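Local atomic coordinates of Non-ribosomal peptide synthetase (Methanobrevibacter ruminantium, PDB entry 6VTJ), a protein that probably carries a peptidyl chain on the phosphopantetheine arm of its thiolation domain and releases it reductively, using NAD(P)H, in its reductase domain. Residues E151-R159 and D202-I211; P354-Q365 and M389-I399. All coordinates share one frame; numbering follows the deposited sequence.

Interaction 1: E151-R159 and D202-I211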
loop_
_atom_site.group_PDB
_atom_site.type_symbol
_atom_site.label_atom_id
_atom_site.label_comp_id
_atom_site.label_asym_id
_atom_site.label_seq_id
_atom_site.Cartn_x
_atom_site.Cartn_y
_atom_site.Cartn_z
ATOM N N GLU A 151 5.406 -26.208 8.459
ATOM C CA GLU A 151 5.099 -27.622 8.319
ATOM C C GLU A 151 3.661 -27.907 7.896
ATOM O O GLU A 151 3.395 -28.986 7.354
ATOM C CB GLU A 151 5.398 -28.351 9.636
ATOM C CG GLU A 151 6.885 -28.568 9.897
ATOM N N GLY A 152 2.736 -26.985 8.105
ATOM C CA GLY A 152 1.330 -27.269 7.899
ATOM C C GLY A 152 0.874 -27.119 6.459
ATOM O O GLY A 152 1.666 -27.114 5.513
ATOM N N LYS A 153 -0.442 -27.026 6.300
ATOM C CA LYS A 153 -1.085 -26.813 5.011
ATOM C C LYS A 153 -1.407 -25.334 4.840
ATOM O O LYS A 153 -1.611 -24.616 5.821
ATOM C CB LYS A 153 -2.381 -27.617 4.904
ATOM C CG LYS A 153 -2.216 -29.105 4.693
ATOM C CD LYS A 153 -3.483 -29.705 4.110
ATOM C CE LYS A 153 -4.672 -29.463 5.020
ATOM N NZ LYS A 153 -5.855 -30.276 4.606
ATOM N N ILE A 154 -1.485 -24.886 3.590
ATOM C CA ILE A 154 -1.863 -23.508 3.298
ATOM C C ILE A 154 -2.969 -23.500 2.243
ATOM O O ILE A 154 -2.777 -23.978 1.118
ATOM C CB ILE A 154 -0.655 -22.665 2.856
ATOM C CG1 ILE A 154 -1.073 -21.211 2.635
ATOM C CG2 ILE A 154 -0.008 -23.215 1.593
ATOM C CD1 ILE A 154 0.100 -20.262 2.632
ATOM N N TYR A 155 -4.128 -22.981 2.620
ATOM C CA TYR A 155 -5.256 -22.768 1.727
ATOM C C TYR A 155 -5.158 -21.371 1.136
ATOM O O TYR A 155 -5.075 -20.396 1.881
ATOM C CB TYR A 155 -6.572 -22.887 2.496
ATOM C CG TYR A 155 -6.850 -24.248 3.100
ATOM C CD1 TYR A 155 -6.168 -24.687 4.229
ATOM C CD2 TYR A 155 -7.822 -25.085 2.548
ATOM C CE1 TYR A 155 -6.438 -25.937 4.792
ATOM C CE2 TYR A 155 -8.098 -26.331 3.098
ATOM C CZ TYR A 155 -7.401 -26.751 4.219
ATOM O OH TYR A 155 -7.674 -27.981 4.765
ATOM N N CYS A 156 -5.219 -21.263 -0.184
ATOM C CA CYS A 156 -5.074 -19.972 -0.857
ATOM C C CYS A 156 -6.384 -19.647 -1.547
ATOM O O CYS A 156 -6.775 -20.344 -2.487
ATOM C CB CYS A 156 -3.931 -19.996 -1.867
ATOM S SG CYS A 156 -2.359 -20.523 -1.179
ATOM N N MET A 157 -7.047 -18.587 -1.104
ATOM C CA MET A 157 -8.325 -18.201 -1.692
ATOM C C MET A 157 -8.107 -17.200 -2.823
ATOM O O MET A 157 -7.535 -16.128 -2.606
ATOM C CB MET A 157 -9.258 -17.613 -0.640
ATOM C CG MET A 157 -10.701 -17.569 -1.109
ATOM S SD MET A 157 -11.756 -16.516 -0.096
ATOM C CE MET A 157 -11.772 -17.431 1.433
ATOM N N LEU A 158 -8.593 -17.519 -3.998
ATOM C CA LEU A 158 -8.474 -16.671 -5.133
ATOM C C LEU A 158 -9.539 -16.891 -6.203
ATOM O O LEU A 158 -10.184 -17.891 -6.232
ATOM C CB LEU A 158 -7.114 -16.855 -5.737
ATOM C CG LEU A 158 -6.702 -18.203 -6.281
ATOM C CD1 LEU A 158 -7.242 -18.479 -7.639
ATOM C CD2 LEU A 158 -5.243 -18.484 -6.234
ATOM N N ARG A 159 -9.699 -15.913 -7.073
ATOM C CA ARG A 159 -10.611 -16.016 -8.203
ATOM C C ARG A 159 -9.927 -16.735 -9.362
ATOM O O ARG A 159 -8.711 -16.644 -9.538
ATOM C CB ARG A 159 -11.057 -14.619 -8.660
ATOM C CG ARG A 159 -11.849 -13.807 -7.627
ATOM C CD ARG A 159 -12.279 -12.420 -8.167
ATOM N NE ARG A 159 -11.285 -11.371 -7.928
ATOM C CZ ARG A 159 -11.329 -10.511 -6.912
ATOM N N ASP A 202 -18.409 -17.190 0.220
ATOM C CA ASP A 202 -17.210 -17.914 -0.187
ATOM C C ASP A 202 -16.411 -18.434 1.000
ATOM O O ASP A 202 -15.594 -19.342 0.824
ATOM C CB ASP A 202 -16.313 -17.015 -1.037
ATOM C CG ASP A 202 -16.939 -16.647 -2.367
ATOM O OD1 ASP A 202 -18.041 -17.143 -2.674
ATOM O OD2 ASP A 202 -16.328 -15.846 -3.098
ATOM N N PHE A 203 -16.600 -17.866 2.196
ATOM C CA PHE A 203 -15.951 -18.390 3.391
ATOM C C PHE A 203 -16.636 -19.640 3.923
ATOM O O PHE A 203 -15.985 -20.453 4.602
ATOM C CB PHE A 203 -15.909 -17.325 4.490
ATOM C CG PHE A 203 -14.887 -16.245 4.249
ATOM C CD1 PHE A 203 -13.583 -16.382 4.724
ATOM C CD2 PHE A 203 -15.223 -15.097 3.541
ATOM C CE1 PHE A 203 -12.638 -15.390 4.498
ATOM C CE2 PHE A 203 -14.280 -14.099 3.312
ATOM C CZ PHE A 203 -12.986 -14.249 3.789
ATOM N N LYS A 204 -17.921 -19.817 3.609
ATOM C CA LYS A 204 -18.683 -20.943 4.142
ATOM C C LYS A 204 -18.027 -22.275 3.796
ATOM O O LYS A 204 -17.953 -23.170 4.642
ATOM C CB LYS A 204 -20.121 -20.892 3.619
ATOM N N GLN A 205 -17.507 -22.411 2.574
ATOM C CA GLN A 205 -16.883 -23.668 2.162
ATOM C C GLN A 205 -15.676 -24.051 3.006
ATOM O O GLN A 205 -15.227 -25.202 2.918
ATOM C CB GLN A 205 -16.457 -23.589 0.693
ATOM C CG GLN A 205 -15.283 -22.644 0.430
ATOM C CD GLN A 205 -14.958 -22.527 -1.043
ATOM O OE1 GLN A 205 -14.784 -23.536 -1.731
ATOM N NE2 GLN A 205 -14.863 -21.286 -1.540
ATOM N N LEU A 206 -15.133 -23.131 3.807
ATOM C CA LEU A 206 -13.972 -23.420 4.636
ATOM C C LEU A 206 -14.331 -23.758 6.072
ATOM O O LEU A 206 -13.434 -24.048 6.868
ATOM C CB LEU A 206 -13.012 -22.235 4.636
ATOM C CG LEU A 206 -12.488 -21.775 3.286
ATOM C CD1 LEU A 206 -11.770 -20.472 3.498
ATOM C CD2 LEU A 206 -11.568 -22.826 2.662
ATOM N N GLU A 207 -15.609 -23.727 6.433
ATOM C CA GLU A 207 -15.949 -23.881 7.840
ATOM C C GLU A 207 -15.729 -25.297 8.361
ATOM O O GLU A 207 -15.760 -25.494 9.578
ATOM C CB GLU A 207 -17.388 -23.446 8.064
ATOM C CG GLU A 207 -17.617 -21.999 7.675
ATOM C CD GLU A 207 -18.820 -21.409 8.378
ATOM O OE1 GLU A 207 -18.983 -20.166 8.357
ATOM O OE2 GLU A 207 -19.592 -22.204 8.959
ATOM N N ASP A 208 -15.496 -26.275 7.486
ATOM C CA ASP A 208 -15.200 -27.644 7.889
ATOM C C ASP A 208 -13.773 -28.044 7.521
ATOM O O ASP A 208 -13.500 -29.222 7.267
ATOM C CB ASP A 208 -16.204 -28.613 7.263
ATOM N N GLU A 209 -12.839 -27.046 7.468
ATOM C CA GLU A 209 -11.423 -27.242 7.171
ATOM C C GLU A 209 -10.583 -26.907 8.396
ATOM O O GLU A 209 -10.916 -25.974 9.139
ATOM C CB GLU A 209 -10.953 -26.370 5.997
ATOM C CG GLU A 209 -11.644 -26.647 4.671
ATOM C CD GLU A 209 -11.354 -28.031 4.128
ATOM O OE1 GLU A 209 -10.263 -28.574 4.412
ATOM O OE2 GLU A 209 -12.222 -28.569 3.404
ATOM N N PRO A 210 -9.501 -27.655 8.638
ATOM C CA PRO A 210 -8.613 -27.401 9.795
ATOM C C PRO A 210 -7.720 -26.172 9.601
ATOM O O PRO A 210 -6.527 -26.243 9.284
ATOM C CB PRO A 210 -7.804 -28.699 9.882
ATOM C CG PRO A 210 -7.735 -29.182 8.491
ATOM C CD PRO A 210 -9.059 -28.826 7.858
ATOM N N ILE A 211 -8.319 -25.002 9.818
ATOM C CA ILE A 211 -7.663 -23.716 9.639
ATOM C C ILE A 211 -7.351 -23.123 11.006
ATOM O O ILE A 211 -8.247 -22.953 11.844
ATOM C CB ILE A 211 -8.525 -22.763 8.792
ATOM C CG1 ILE A 211 -8.516 -23.256 7.341
ATOM C CG2 ILE A 211 -7.998 -21.318 8.904
ATOM C CD1 ILE A 211 -9.618 -22.710 6.478
#
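Tyr-155 and Met-157, two residues apart on strand 154-158, both reach onto the end of helix 201-204 and the turns that follow it, the first mainly through its hydroxyl, the second through its methyl. The tyrosine runs at about a right angle to Glu-209, and its hydroxyl OH donates to Glu-209 OE1 at 2.7 Å. The carboxylate oxygen sits at the ring's edge near its plane and is met on its anti side, somewhat out of the carboxylate plane, with ring and carboxylate planes 53° apart. Glu-209 bends at chi2 (-65°), which folds its carboxylate back beside Tyr-155 CE2. Lys-153 NZ donates to the same hydroxyl, Tyr-155 OH, at 2.9 Å, so the phenol oxygen links lysine to glutamate, whose charged ends stay apart. Pro-210 CD lies 3.5 Å from Tyr-155 OH, and Ile-211 CG1 packs near Tyr-155 CD1. A phenylalanine in place of Tyr-155 would probably keep the ring packing but leave Glu-209 OE1 and Lys-153 NZ without their shared partner.

Met-157 extends with CG anti to the backbone N (chi1 -164°), then turns at chi3 to lay its methyl over one face of Phe-203. Met-157 CE is 4.0 Å from the ring centroid of Phe-203, a CH-pi contact, with SD farther above the same ring in a Met-aromatic pairing. The same CE touches Leu-206 CD1 at 3.7 Å.

This is packing at one end of the Rossmann-type sheet: strand 154-158 runs between strands 129-132 and 190-194, Leu-206 and Ile-211 also rest on Leu-130, and Phe-244 of helix 229-246 closes over both.

Interaction 2: P354-Q365 and M389-I399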
loop_
_atom_site.group_PDB
_atom_site.type_symbol
_atom_site.label_atom_id
_atom_site.label_comp_id
_atom_site.label_asym_id
_atom_site.label_seq_id
_atom_site.Cartn_x
_atom_site.Cartn_y
_atom_site.Cartn_z
ATOM N N PRO A 354 17.298 19.263 -2.735
ATOM C CA PRO A 354 17.866 18.693 -1.504
ATOM C C PRO A 354 16.843 18.002 -0.617
ATOM O O PRO A 354 17.183 16.994 0.010
ATOM C CB PRO A 354 18.502 19.906 -0.804
ATOM C CG PRO A 354 18.774 20.866 -1.887
ATOM C CD PRO A 354 17.631 20.695 -2.858
ATOM N N ALA A 355 15.602 18.499 -0.548
ATOM C CA ALA A 355 14.589 17.810 0.255
ATOM C C ALA A 355 14.331 16.409 -0.287
ATOM O O ALA A 355 14.232 15.436 0.479
ATOM C CB ALA A 355 13.302 18.620 0.275
ATOM N N MET A 356 14.252 16.289 -1.611
ATOM C CA MET A 356 14.091 14.987 -2.242
ATOM C C MET A 356 15.280 14.081 -1.945
ATOM O O MET A 356 15.106 12.921 -1.549
ATOM C CB MET A 356 13.902 15.175 -3.748
ATOM C CG MET A 356 12.775 16.149 -4.094
ATOM S SD MET A 356 12.757 16.661 -5.815
ATOM C CE MET A 356 12.729 15.067 -6.629
ATOM N N ALA A 357 16.503 14.601 -2.125
ATOM C CA ALA A 357 17.703 13.805 -1.883
ATOM C C ALA A 357 17.733 13.262 -0.457
ATOM O O ALA A 357 18.137 12.113 -0.234
ATOM C CB ALA A 357 18.962 14.640 -2.155
ATOM N N SER A 358 17.292 14.069 0.517
ATOM C CA SER A 358 17.417 13.682 1.921
ATOM C C SER A 358 16.301 12.765 2.409
ATOM O O SER A 358 16.434 12.176 3.492
ATOM C CB SER A 358 17.472 14.931 2.800
ATOM O OG SER A 358 18.809 15.407 2.876
ATOM N N GLU A 359 15.224 12.611 1.649
ATOM C CA GLU A 359 14.109 11.790 2.101
ATOM C C GLU A 359 14.546 10.347 2.302
ATOM O O GLU A 359 15.063 9.710 1.378
ATOM C CB GLU A 359 12.961 11.863 1.101
ATOM C CG GLU A 359 11.715 11.155 1.584
ATOM C CD GLU A 359 10.510 11.476 0.736
ATOM O OE1 GLU A 359 10.626 11.424 -0.518
ATOM O OE2 GLU A 359 9.447 11.776 1.332
ATOM N N LYS A 360 14.366 9.858 3.528
ATOM C CA LYS A 360 14.713 8.500 3.910
ATOM C C LYS A 360 13.591 7.537 3.561
ATOM O O LYS A 360 12.414 7.904 3.536
ATOM C CB LYS A 360 14.963 8.390 5.417
ATOM C CG LYS A 360 15.870 9.431 6.027
ATOM C CD LYS A 360 17.316 9.133 5.779
ATOM C CE LYS A 360 18.197 9.971 6.699
ATOM N NZ LYS A 360 19.628 9.820 6.328
ATOM N N VAL A 361 13.956 6.278 3.326
ATOM C CA VAL A 361 12.953 5.256 3.082
ATOM C C VAL A 361 13.467 3.920 3.587
ATOM O O VAL A 361 14.674 3.657 3.593
ATOM C CB VAL A 361 12.577 5.173 1.586
ATOM C CG1 VAL A 361 13.630 4.362 0.813
ATOM C CG2 VAL A 361 11.213 4.560 1.450
ATOM N N ASP A 362 12.530 3.090 4.048
ATOM C CA ASP A 362 12.764 1.664 4.206
ATOM C C ASP A 362 12.701 0.978 2.850
ATOM O O ASP A 362 11.851 1.301 2.011
ATOM C CB ASP A 362 11.716 1.054 5.132
ATOM C CG ASP A 362 10.314 1.081 4.524
ATOM O OD1 ASP A 362 9.740 2.186 4.364
ATOM O OD2 ASP A 362 9.787 -0.002 4.204
ATOM N N MET A 363 13.624 0.059 2.618
ATOM C CA MET A 363 13.530 -0.850 1.478
ATOM C C MET A 363 13.221 -2.222 2.066
ATOM O O MET A 363 14.116 -2.998 2.414
ATOM C CB MET A 363 14.786 -0.829 0.641
ATOM C CG MET A 363 15.161 0.587 0.199
ATOM S SD MET A 363 14.162 1.215 -1.160
ATOM C CE MET A 363 14.754 0.198 -2.516
ATOM N N SER A 364 11.932 -2.504 2.202
ATOM C CA SER A 364 11.474 -3.743 2.827
ATOM C C SER A 364 11.415 -4.822 1.753
ATOM O O SER A 364 10.421 -4.954 1.038
ATOM C CB SER A 364 10.122 -3.514 3.490
ATOM O OG SER A 364 10.237 -2.572 4.551
ATOM N N GLN A 365 12.502 -5.595 1.644
ATOM C CA GLN A 365 12.614 -6.635 0.624
ATOM C C GLN A 365 11.536 -7.698 0.825
ATOM O O GLN A 365 11.409 -8.269 1.917
ATOM C CB GLN A 365 14.007 -7.264 0.683
ATOM C CG GLN A 365 15.171 -6.235 0.602
ATOM C CD GLN A 365 15.725 -5.827 1.973
ATOM O OE1 GLN A 365 15.079 -6.021 3.006
ATOM N NE2 GLN A 365 16.945 -5.287 1.984
ATOM N N MET A 389 9.090 -3.519 8.949
ATOM C CA MET A 389 9.750 -2.846 7.848
ATOM C C MET A 389 11.240 -2.752 8.135
ATOM O O MET A 389 11.667 -2.712 9.295
ATOM C CB MET A 389 9.168 -1.445 7.601
ATOM C CG MET A 389 9.043 -0.568 8.842
ATOM S SD MET A 389 7.849 0.783 8.578
ATOM C CE MET A 389 8.800 1.894 7.534
ATOM N N ASN A 390 12.022 -2.707 7.055
ATOM C CA ASN A 390 13.475 -2.643 7.127
ATOM C C ASN A 390 13.949 -1.426 7.915
ATOM O O ASN A 390 13.753 -0.286 7.483
ATOM C CB ASN A 390 14.057 -2.631 5.720
ATOM C CG ASN A 390 15.512 -3.020 5.702
ATOM O OD1 ASN A 390 16.255 -2.648 6.590
ATOM N ND2 ASN A 390 15.921 -3.788 4.698
ATOM N N ASN A 391 14.557 -1.648 9.077
ATOM C CA ASN A 391 14.931 -0.539 9.940
ATOM C C ASN A 391 16.210 0.163 9.490
ATOM O O ASN A 391 16.524 1.234 10.017
ATOM C CB ASN A 391 15.059 -1.011 11.398
ATOM C CG ASN A 391 16.126 -2.070 11.586
ATOM O OD1 ASN A 391 16.066 -3.142 10.994
ATOM N ND2 ASN A 391 17.082 -1.789 12.453
ATOM N N HIS A 392 16.932 -0.379 8.515
ATOM C CA HIS A 392 18.126 0.289 7.983
ATOM C C HIS A 392 17.725 1.203 6.819
ATOM O O HIS A 392 17.892 0.878 5.636
ATOM C CB HIS A 392 19.163 -0.758 7.576
ATOM C CG HIS A 392 19.485 -1.727 8.667
ATOM N ND1 HIS A 392 19.134 -3.063 8.611
ATOM C CD2 HIS A 392 20.091 -1.548 9.865
ATOM C CE1 HIS A 392 19.525 -3.665 9.720
ATOM N NE2 HIS A 392 20.107 -2.768 10.498
ATOM N N TYR A 393 17.187 2.375 7.170
ATOM C CA TYR A 393 16.701 3.326 6.172
ATOM C C TYR A 393 17.854 3.852 5.326
ATOM O O TYR A 393 18.972 4.041 5.816
ATOM C CB TYR A 393 16.010 4.523 6.824
ATOM C CG TYR A 393 14.776 4.232 7.656
ATOM C CD1 TYR A 393 14.154 2.988 7.632
ATOM C CD2 TYR A 393 14.238 5.217 8.473
ATOM C CE1 TYR A 393 13.032 2.737 8.407
ATOM C CE2 TYR A 393 13.120 4.985 9.244
ATOM C CZ TYR A 393 12.518 3.744 9.209
ATOM O OH TYR A 393 11.397 3.527 9.962
ATOM N N ILE A 394 17.566 4.087 4.042
ATOM C CA ILE A 394 18.494 4.722 3.123
ATOM C C ILE A 394 17.877 6.042 2.672
ATOM O O ILE A 394 16.705 6.323 2.927
ATOM C CB ILE A 394 18.840 3.823 1.915
ATOM C CG1 ILE A 394 17.607 3.470 1.099
ATOM C CG2 ILE A 394 19.485 2.545 2.370
ATOM C CD1 ILE A 394 17.956 2.675 -0.151
ATOM N N SER A 395 18.682 6.863 2.009
ATOM C CA SER A 395 18.175 8.108 1.448
ATOM C C SER A 395 18.162 8.019 -0.069
ATOM O O SER A 395 18.629 7.048 -0.659
ATOM C CB SER A 395 19.011 9.297 1.910
ATOM O OG SER A 395 20.212 9.343 1.179
ATOM N N HIS A 396 17.616 9.059 -0.707
ATOM C CA HIS A 396 17.604 9.079 -2.159
ATOM C C HIS A 396 18.977 9.374 -2.737
ATOM O O HIS A 396 19.185 9.145 -3.929
ATOM C CB HIS A 396 16.568 10.074 -2.669
ATOM C CG HIS A 396 15.169 9.542 -2.607
ATOM N ND1 HIS A 396 14.468 9.429 -1.424
ATOM C CD2 HIS A 396 14.356 9.052 -3.572
ATOM C CE1 HIS A 396 13.275 8.916 -1.666
ATOM N NE2 HIS A 396 13.183 8.670 -2.960
ATOM N N ARG A 397 19.922 9.833 -1.918
ATOM C CA ARG A 397 21.306 9.880 -2.367
ATOM C C ARG A 397 21.863 8.473 -2.510
ATOM O O ARG A 397 22.605 8.190 -3.457
ATOM C CB ARG A 397 22.160 10.700 -1.396
ATOM C CG ARG A 397 21.707 12.140 -1.224
ATOM C CD ARG A 397 22.628 12.911 -0.272
ATOM N NE ARG A 397 22.212 14.299 -0.186
ATOM C CZ ARG A 397 21.335 14.761 0.700
ATOM N NH1 ARG A 397 20.797 13.943 1.603
ATOM N NH2 ARG A 397 20.991 16.040 0.679
ATOM N N ASP A 398 21.492 7.567 -1.603
ATOM C CA ASP A 398 21.894 6.175 -1.757
ATOM C C ASP A 398 21.330 5.596 -3.040
ATOM O O ASP A 398 22.043 4.928 -3.819
ATOM C CB ASP A 398 21.422 5.355 -0.558
ATOM C CG ASP A 398 22.107 5.752 0.716
ATOM O OD1 ASP A 398 23.354 5.785 0.722
ATOM O OD2 ASP A 398 21.404 6.025 1.715
ATOM N N ILE A 399 20.041 5.861 -3.288
ATOM C CA ILE A 399 19.407 5.317 -4.479
ATOM C C ILE A 399 20.044 5.900 -5.725
ATOM O O ILE A 399 20.363 5.172 -6.670
ATOM C CB ILE A 399 17.892 5.563 -4.456
ATOM C CG1 ILE A 399 17.229 4.641 -3.436
ATOM C CG2 ILE A 399 17.324 5.350 -5.841
ATOM C CD1 ILE A 399 16.216 5.346 -2.574
HETATM O O HOH W 1 20.070 6.885 6.184
HETATM O O HOH W 2 15.604 -0.166 4.424
#
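Arg-397 reaches back along helix 354-358 to Ser-358. From CB, with CG anti to the carbonyl carbon (chi1 -59°), the chain sets Arg-397 CG 3.7 Å from Ala-357 O; it then stays extended to NE, which forms a salt bridge with Glu-412. Farther out, one guanidinium face covers the Ala-357 methyl, with Arg-397 CZ 3.7 Å from Ala-357 CB. At the tip, Arg-397 NH1 donates to Ser-358 OG at 2.8 Å and 156°, the hydroxyl lying in the guanidinium plane; NH2 adds a weak bond to the same oxygen.

His-396 ND1 donates to Glu-359 O at 2.9 Å, in the plane of its ring. Ser-395 and Asp-398 form a capping box at the start of helix 396-403. Val-361 and Ile-394 make an antiparallel hydrogen-bonded pair, and the side chains of Ile-394 and Met-363 cross at about a right angle, Ile-394 CD1 coming 3.5 Å from Met-363 CG. Toward the other end, Ser-364 OG accepts from Asn-390 N at 3.1 Å and donates to Asp-362 OD2, which also receives Asn-320 N. Asn-390 shapes an Asx turn through OD1, while its ND2 binds Pro-470 O, also held by Gln-365 NE2.

The chemistry mixes strand pairing between backbones with side chains that reach backbone groups and one another, and the bond from ND1 implies that His-396 carries a proton on that nitrogen.

How the interactions relate
Interaction 1 closes before interaction 2 opens, and the two lie on opposite sides of the chain's centre, with their own centres 38 Å apart and their nearest atoms about 16 Å apart. Yet both reach the same mixed sheet. From strand 154-158 the sheet passes by way of 129-132, 213-216, 252-258 and 313-322 to strand 360-365 of interaction 2, which pairs in turn with 394-395. Interaction 1 packs near the far end of this sheet, in the part consistent with an NAD(P)-binding Rossmann fold, while interaction 2 joins the sheet to the C-terminal helices. The side chain of Val-361 is about 11 Å from the bound 4'-phosphopantetheine, placing interaction 2 nearer the carrier arm without contacting it.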